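Local coordinates for hypothetical protein XCC279 (Xanthomonas campestris pv. campestris, PDB 4NAV) that probably hydrolyses 3-deoxy-D-manno-octulosonate 8-phosphate to 3-deoxy-D-manno-octulosonate and inorganic phosphate, with magnesium as cofactor, in lipopolysaccharide biosynthesis, at residues A[22-27]-A[65-70]; A[26-31]-A[44-49]. All blocks are in the same frame, centred on the assembly; numbering follows the deposited sequence.

From the N terminus, strand 22-25 enters the core and runs into the turn 26-31, so both contacts start from one piece of chain and share Asp-26 and Val-27. Contact 2 closes the shorter loop: the chain passes through strand 35-38 and returns as strand 44-49 alongside the turn. Helix 50-61 follows, and strand 65-70 then lies parallel to 22-25 in contact 1, whose longer loop takes in strand 44-49 and the rest of the turn. Contact 1 thus builds the central sheet, while contact 2 ties the projecting two-stranded sheet to the loop after 22-25, the central strand of the parallel sheet. Leu-31 joins them, packing on Phe-25 and Leu-68.

Contact 1: A[22-27]-A[65-70]; sequences LACFDV and HVALIT
Ala-23 N reaches His-65 O at 2.8 Å in a nearly straight bond (171° at the hydrogen), the shortest of the four backbone hydrogen bonds that join strands 22-25 and 65-70. Phe-25 N donates to Ala-67 O at 2.9 Å. In the other direction, Ala-67 N donates to Ala-23 O and Ile-69 N to Phe-25 O, both at 3.0 Å. This is the ladder of two parallel neighbours in the Rossmann-like sheet of the HAD fold. Strand 113-116 is hydrogen-bonded to the far edge of 22-25, and helix 50-61, part of the link from 22-25 to 65-70, covers the face bearing Ala-23, Phe-25 and Val-66 with Leu-56 and Leu-59.

On that face, CG of Phe-25 lies beside the backbone N (chi1 -66°), and the ring runs from there along the sheet until CE2 meets Val-66 CG1 at 4.2 Å; the ring edge faces Ala-67 O. On the other face, Ile-69 CD1 touches both CB and SG of Cys-24, each at 4.1 Å, with Leu-102 and Val-99 of helix 95-105 packed over this side. Beyond the ladder, Val-27 CG2 lies 3.8 Å from Thr-70 CB. Asp-26, predicted to bind magnesium, forms a salt bridge through OD1 with Lys-95, which also donates to Ile-69 O.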
ATOM      1  N   LEU A  22     -22.452  -8.504  20.877  1.00 35.88           N
ATOM      2  CA  LEU A  22     -22.613  -8.148  19.470  1.00 35.85           C
ATOM      3  C   LEU A  22     -21.508  -7.177  19.126  1.00 33.85           C
ATOM      4  O   LEU A  22     -21.315  -6.164  19.802  1.00 31.42           O
ATOM      5  CB  LEU A  22     -23.989  -7.549  19.235  1.00 37.49           C
ATOM      6  CG  LEU A  22     -24.196  -6.871  17.875  1.00 39.34           C
ATOM      7  CD1 LEU A  22     -24.256  -7.910  16.778  1.00 40.42           C
ATOM      8  CD2 LEU A  22     -25.463  -6.046  17.878  1.00 40.21           C
ATOM      9  N   ALA A  23     -20.765  -7.497  18.070  1.00 34.35           N
ATOM     10  CA  ALA A  23     -19.648  -6.656  17.613  1.00 33.27           C
ATOM     11  C   ALA A  23     -19.934  -6.190  16.201  1.00 34.14           C
ATOM     12  O   ALA A  23     -20.052  -7.014  15.291  1.00 35.76           O
ATOM     13  CB  ALA A  23     -18.350  -7.437  17.654  1.00 32.14           C
ATOM     14  N   CYS A  24     -20.056  -4.877  16.010  1.00 34.13           N
ATOM     15  CA  CYS A  24     -20.381  -4.323  14.695  1.00 34.64           C
ATOM     16  C   CYS A  24     -19.218  -3.544  14.184  1.00 34.08           C
ATOM     17  O   CYS A  24     -18.563  -2.854  14.946  1.00 34.87           O
ATOM     18  CB  CYS A  24     -21.574  -3.392  14.795  1.00 35.62           C
ATOM     19  SG  CYS A  24     -23.043  -4.163  15.482  1.00 38.01           S
ATOM     20  N   PHE A  25     -18.983  -3.596  12.880  1.00 34.94           N
ATOM     21  CA  PHE A  25     -17.825  -2.960  12.278  1.00 33.91           C
ATOM     22  C   PHE A  25     -18.209  -2.192  11.034  1.00 35.76           C
ATOM     23  O   PHE A  25     -18.784  -2.756  10.108  1.00 36.21           O
ATOM     24  CB  PHE A  25     -16.812  -4.019  11.876  1.00 34.00           C
ATOM     25  CG  PHE A  25     -16.204  -4.741  13.028  1.00 34.12           C
ATOM     26  CD1 PHE A  25     -14.943  -4.397  13.506  1.00 33.83           C
ATOM     27  CD2 PHE A  25     -16.903  -5.759  13.645  1.00 35.13           C
ATOM     28  CE1 PHE A  25     -14.381  -5.067  14.569  1.00 34.37           C
ATOM     29  CE2 PHE A  25     -16.353  -6.431  14.712  1.00 34.67           C
ATOM     30  CZ  PHE A  25     -15.095  -6.089  15.175  1.00 34.39           C
ATOM     31  N   ASP A  26     -17.842  -0.909  10.989  1.00 36.84           N
ATOM     32  CA  ASP A  26     -17.822  -0.167   9.736  1.00 38.21           C
ATOM     33  C   ASP A  26     -16.922  -0.925   8.764  1.00 38.32           C
ATOM     34  O   ASP A  26     -16.083  -1.718   9.168  1.00 37.86           O
ATOM     35  CB  ASP A  26     -17.231   1.230   9.961  1.00 39.22           C
ATOM     36  CG  ASP A  26     -17.392   2.142   8.755  1.00 40.31           C
ATOM     37  OD1 ASP A  26     -18.493   2.083   8.143  1.00 42.29           O
ATOM     38  OD2 ASP A  26     -16.440   2.912   8.434  1.00 40.97           O
ATOM     39  N   VAL A  27     -17.085  -0.701   7.479  1.00 39.72           N
ATOM     40  CA  VAL A  27     -16.216  -1.345   6.499  1.00 39.26           C
ATOM     41  C   VAL A  27     -15.026  -0.422   6.189  1.00 38.39           C
ATOM     42  O   VAL A  27     -13.882  -0.700   6.576  1.00 35.74           O
ATOM     43  CB  VAL A  27     -17.013  -1.724   5.230  1.00 40.76           C
ATOM     44  CG1 VAL A  27     -16.107  -2.332   4.182  1.00 41.71           C
ATOM     45  CG2 VAL A  27     -18.113  -2.721   5.587  1.00 41.71           C
ATOM     46  N   HIS A  65     -21.908 -12.516  18.254  1.00 36.44           N
ATOM     47  CA  HIS A  65     -22.429 -12.167  16.944  1.00 38.92           C
ATOM     48  C   HIS A  65     -21.645 -11.007  16.287  1.00 36.68           C
ATOM     49  O   HIS A  65     -21.358  -9.999  16.917  1.00 35.33           O
ATOM     50  CB  HIS A  65     -23.910 -11.824  17.031  1.00 42.16           C
ATOM     51  CG  HIS A  65     -24.753 -12.959  17.536  1.00 47.65           C
ATOM     52  ND1 HIS A  65     -25.301 -12.978  18.807  1.00 49.86           N
ATOM     53  CD2 HIS A  65     -25.116 -14.127  16.954  1.00 50.47           C
ATOM     54  CE1 HIS A  65     -25.971 -14.100  18.981  1.00 52.35           C
ATOM     55  NE2 HIS A  65     -25.877 -14.814  17.871  1.00 54.07           N
ATOM     56  N   VAL A  66     -21.267 -11.186  15.029  1.00 36.08           N
ATOM     57  CA  VAL A  66     -20.516 -10.174  14.307  1.00 34.83           C
ATOM     58  C   VAL A  66     -21.295  -9.640  13.108  1.00 35.80           C
ATOM     59  O   VAL A  66     -21.907 -10.386  12.360  1.00 36.06           O
ATOM     60  CB  VAL A  66     -19.182 -10.726  13.841  1.00 34.62           C
ATOM     61  CG1 VAL A  66     -18.417  -9.671  13.055  1.00 33.88           C
ATOM     62  CG2 VAL A  66     -18.375 -11.183  15.057  1.00 33.51           C
ATOM     63  N   ALA A  67     -21.290  -8.329  12.953  1.00 36.19           N
ATOM     64  CA  ALA A  67     -22.035  -7.700  11.886  1.00 38.51           C
ATOM     65  C   ALA A  67     -21.197  -6.631  11.226  1.00 40.04           C
ATOM     66  O   ALA A  67     -20.462  -5.914  11.900  1.00 40.87           O
ATOM     67  CB  ALA A  67     -23.296  -7.086  12.430  1.00 38.99           C
ATOM     68  N   LEU A  68     -21.272  -6.559   9.909  1.00 43.79           N
ATOM     69  CA  LEU A  68     -20.647  -5.473   9.149  1.00 44.93           C
ATOM     70  C   LEU A  68     -21.744  -4.514   8.744  1.00 45.89           C
ATOM     71  O   LEU A  68     -22.833  -4.950   8.383  1.00 45.32           O
ATOM     72  CB  LEU A  68     -19.981  -6.006   7.893  1.00 45.53           C
ATOM     73  CG  LEU A  68     -19.065  -7.204   8.074  1.00 45.85           C
ATOM     74  CD1 LEU A  68     -18.386  -7.546   6.760  1.00 46.97           C
ATOM     75  CD2 LEU A  68     -18.034  -6.941   9.152  1.00 45.84           C
ATOM     76  N   ILE A  69     -21.476  -3.219   8.845  1.00 45.79           N
ATOM     77  CA  ILE A  69     -22.501  -2.216   8.594  1.00 47.95           C
ATOM     78  C   ILE A  69     -21.922  -1.102   7.759  1.00 51.82           C
ATOM     79  O   ILE A  69     -21.016  -0.396   8.190  1.00 54.15           O
ATOM     80  CB  ILE A  69     -23.087  -1.666   9.900  1.00 47.34           C
ATOM     81  CG1 ILE A  69     -23.497  -2.846  10.809  1.00 46.87           C
ATOM     82  CG2 ILE A  69     -24.260  -0.749   9.601  1.00 48.16           C
ATOM     83  CD1 ILE A  69     -24.418  -2.503  11.958  1.00 46.74           C
ATOM     84  N   THR A  70     -22.444  -0.980   6.548  1.00 57.10           N
ATOM     85  CA  THR A  70     -21.959  -0.024   5.573  1.00 60.62           C
ATOM     86  C   THR A  70     -23.138   0.738   4.958  1.00 65.57           C
ATOM     87  O   THR A  70     -24.230   0.183   4.758  1.00 68.53           O
ATOM     88  CB  THR A  70     -21.144  -0.720   4.459  1.00 62.89           C
ATOM     89  OG1 THR A  70     -21.053   0.137   3.315  1.00 63.60           O
ATOM     90  CG2 THR A  70     -21.792  -2.034   4.024  1.00 63.44           C
TER

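Contact 2: A[26-31]-A[44-49]; sequences DVDGTL and ESKAFN
The loop following the central strand fits the DxDx(T/V) pattern of HAD phosphatases, and through Asp-28 it meets Lys-46 on strand 44-49 of a projecting beta hairpin. The polar link is a salt bridge between these two residues, the aspartate being predicted to bind substrate. NZ of Lys-46 donates to Asp-28 OD2 at 3.1 Å, arriving on the syn side of that oxygen but 23° out of the carboxylate plane. The two side chains cross at about a right angle, and the lysine's aliphatic part also runs close to the carboxylate: CE is 3.3 Å from Asp-28 OD2, and CD is 3.7 Å from OD1. Beyond CG the lysine is extended, which carries its ammonium group from the strand to the loop; a weak hydrogen bond to Ser-74 gives NZ a second partner.

Further along the strand, Phe-48 forms the apolar half of the contact. Its CE1 and CZ meet Val-27 CG1, at 3.9 and 4.0 Å, and its CD1 lies 3.9 Å from Leu-31 CB. The ring also meets Tyr-38 of the second subunit edge-to-face, and Lys-46, Ala-47 and Phe-48 pair antiparallel with a strand of that chain, carrying the sheet across the interface.

The loop itself is tightly turned, with Val-27 O accepting from Leu-31 N at 2.9 Å and from Thr-30 N at 3.2 Å. Asn-49 ends the strand as N-cap of helix 50-61, its OD1 accepting from Asp-52 N. A loop with the probable HAD signature, followed by a projecting hairpin that joins subunits of the tetramer, is characteristic of the KdsC family.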
ATOM      1  N   ASP A  26     -17.842  -0.909  10.989  1.00 36.84           N
ATOM      2  CA  ASP A  26     -17.822  -0.167   9.736  1.00 38.21           C
ATOM      3  C   ASP A  26     -16.922  -0.925   8.764  1.00 38.32           C
ATOM      4  O   ASP A  26     -16.083  -1.718   9.168  1.00 37.86           O
ATOM      5  CB  ASP A  26     -17.231   1.230   9.961  1.00 39.22           C
ATOM      6  CG  ASP A  26     -17.392   2.142   8.755  1.00 40.31           C
ATOM      7  OD1 ASP A  26     -18.493   2.083   8.143  1.00 42.29           O
ATOM      8  OD2 ASP A  26     -16.440   2.912   8.434  1.00 40.97           O
ATOM      9  N   VAL A  27     -17.085  -0.701   7.479  1.00 39.72           N
ATOM     10  CA  VAL A  27     -16.216  -1.345   6.499  1.00 39.26           C
ATOM     11  C   VAL A  27     -15.026  -0.422   6.189  1.00 38.39           C
ATOM     12  O   VAL A  27     -13.882  -0.700   6.576  1.00 35.74           O
ATOM     13  CB  VAL A  27     -17.013  -1.724   5.230  1.00 40.76           C
ATOM     14  CG1 VAL A  27     -16.107  -2.332   4.182  1.00 41.71           C
ATOM     15  CG2 VAL A  27     -18.113  -2.721   5.587  1.00 41.71           C
ATOM     16  N   ASP A  28     -15.306   0.643   5.455  1.00 39.31           N
ATOM     17  CA  ASP A  28     -14.260   1.498   4.954  1.00 38.88           C
ATOM     18  C   ASP A  28     -13.665   2.349   6.014  1.00 37.46           C
ATOM     19  O   ASP A  28     -14.373   3.074   6.740  1.00 37.75           O
ATOM     20  CB  ASP A  28     -14.779   2.345   3.824  1.00 41.45           C
ATOM     21  CG  ASP A  28     -14.905   1.553   2.549  1.00 44.47           C
ATOM     22  OD1 ASP A  28     -13.835   1.180   1.961  1.00 49.15           O
ATOM     23  OD2 ASP A  28     -16.060   1.344   2.136  1.00 43.94           O
ATOM     24  N   GLY A  29     -12.345   2.239   6.087  1.00 36.47           N
ATOM     25  CA  GLY A  29     -11.550   2.935   7.076  1.00 36.96           C
ATOM     26  C   GLY A  29     -11.381   2.178   8.379  1.00 37.18           C
ATOM     27  O   GLY A  29     -10.634   2.623   9.257  1.00 37.90           O
ATOM     28  N   THR A  30     -12.063   1.043   8.506  1.00 37.12           N
ATOM     29  CA  THR A  30     -12.115   0.292   9.747  1.00 36.85           C
ATOM     30  C   THR A  30     -11.589  -1.123   9.531  1.00 37.29           C
ATOM     31  O   THR A  30     -10.613  -1.525  10.177  1.00 36.57           O
ATOM     32  CB  THR A  30     -13.555   0.271  10.237  1.00 38.06           C
ATOM     33  OG1 THR A  30     -13.891   1.569  10.725  1.00 38.35           O
ATOM     34  CG2 THR A  30     -13.743  -0.724  11.330  1.00 38.19           C
ATOM     35  N   LEU A  31     -12.187  -1.841   8.576  1.00 37.97           N
ATOM     36  CA  LEU A  31     -11.595  -3.084   8.028  1.00 38.35           C
ATOM     37  C   LEU A  31     -10.730  -2.840   6.786  1.00 38.44           C
ATOM     38  O   LEU A  31     -10.231  -3.772   6.163  1.00 40.44           O
ATOM     39  CB  LEU A  31     -12.703  -4.050   7.641  1.00 38.58           C
ATOM     40  CG  LEU A  31     -13.708  -4.329   8.737  1.00 38.21           C
ATOM     41  CD1 LEU A  31     -14.866  -5.136   8.180  1.00 40.35           C
ATOM     42  CD2 LEU A  31     -13.046  -5.060   9.880  1.00 37.30           C
ATOM     43  N   GLU A  44     -15.523  -1.029  -8.415  1.00 56.93           N
ATOM     44  CA  GLU A  44     -14.760  -0.771  -7.189  1.00 54.51           C
ATOM     45  C   GLU A  44     -14.232  -2.031  -6.474  1.00 51.13           C
ATOM     46  O   GLU A  44     -14.875  -3.072  -6.500  1.00 49.40           O
ATOM     47  CB  GLU A  44     -15.622   0.035  -6.211  1.00 54.77           C
ATOM     48  CG  GLU A  44     -16.029   1.396  -6.758  1.00 55.99           C
ATOM     49  CD  GLU A  44     -16.946   2.148  -5.814  1.00 56.76           C
ATOM     50  OE1 GLU A  44     -16.935   1.841  -4.607  1.00 57.05           O
ATOM     51  OE2 GLU A  44     -17.675   3.045  -6.271  1.00 59.52           O
ATOM     52  N   SER A  45     -13.054  -1.911  -5.849  1.00 47.59           N
ATOM     53  CA  SER A  45     -12.509  -2.937  -4.976  1.00 44.36           C
ATOM     54  C   SER A  45     -12.022  -2.301  -3.691  1.00 43.14           C
ATOM     55  O   SER A  45     -11.698  -1.117  -3.658  1.00 42.65           O
ATOM     56  CB  SER A  45     -11.329  -3.643  -5.642  1.00 44.61           C
ATOM     57  OG  SER A  45     -11.678  -4.321  -6.826  1.00 45.32           O
ATOM     58  N   LYS A  46     -11.908  -3.119  -2.647  1.00 43.33           N
ATOM     59  CA  LYS A  46     -11.380  -2.690  -1.346  1.00 41.32           C
ATOM     60  C   LYS A  46     -10.412  -3.747  -0.885  1.00 40.57           C
ATOM     61  O   LYS A  46     -10.485  -4.868  -1.342  1.00 40.52           O
ATOM     62  CB  LYS A  46     -12.486  -2.550  -0.294  1.00 41.97           C
ATOM     63  CG  LYS A  46     -13.873  -2.227  -0.846  1.00 44.73           C
ATOM     64  CD  LYS A  46     -14.887  -1.909   0.241  1.00 45.42           C
ATOM     65  CE  LYS A  46     -15.936  -0.935  -0.273  1.00 48.20           C
ATOM     66  NZ  LYS A  46     -17.213  -0.981   0.507  1.00 52.31           N
ATOM     67  N   ALA A  47      -9.517  -3.393   0.033  1.00 39.70           N
ATOM     68  CA  ALA A  47      -8.620  -4.367   0.609  1.00 38.96           C
ATOM     69  C   ALA A  47      -8.964  -4.646   2.056  1.00 38.83           C
ATOM     70  O   ALA A  47      -8.878  -3.759   2.919  1.00 41.83           O
ATOM     71  CB  ALA A  47      -7.195  -3.894   0.508  1.00 38.21           C
ATOM     72  N   PHE A  48      -9.340  -5.884   2.329  1.00 38.78           N
ATOM     73  CA  PHE A  48      -9.465  -6.366   3.704  1.00 37.64           C
ATOM     74  C   PHE A  48      -8.164  -7.045   4.103  1.00 37.63           C
ATOM     75  O   PHE A  48      -7.264  -7.176   3.278  1.00 39.21           O
ATOM     76  CB  PHE A  48     -10.626  -7.352   3.814  1.00 38.25           C
ATOM     77  CG  PHE A  48     -11.934  -6.765   3.421  1.00 38.54           C
ATOM     78  CD1 PHE A  48     -12.705  -6.093   4.345  1.00 37.92           C
ATOM     79  CD2 PHE A  48     -12.360  -6.815   2.111  1.00 39.22           C
ATOM     80  CE1 PHE A  48     -13.916  -5.514   3.971  1.00 38.11           C
ATOM     81  CE2 PHE A  48     -13.554  -6.227   1.734  1.00 39.80           C
ATOM     82  CZ  PHE A  48     -14.339  -5.583   2.666  1.00 38.92           C
ATOM     83  N   ASN A  49      -8.061  -7.434   5.372  1.00 36.50           N
ATOM     84  CA  ASN A  49      -6.824  -7.889   5.971  1.00 36.24           C
ATOM     85  C   ASN A  49      -7.038  -9.257   6.602  1.00 36.66           C
ATOM     86  O   ASN A  49      -8.001  -9.418   7.334  1.00 36.60           O
ATOM     87  CB  ASN A  49      -6.431  -6.907   7.060  1.00 36.39           C
ATOM     88  CG  ASN A  49      -5.198  -7.359   7.825  1.00 37.07           C
ATOM     89  OD1 ASN A  49      -5.274  -8.238   8.699  1.00 36.07           O
ATOM     90  ND2 ASN A  49      -4.073  -6.683   7.580  1.00 37.67           N
TER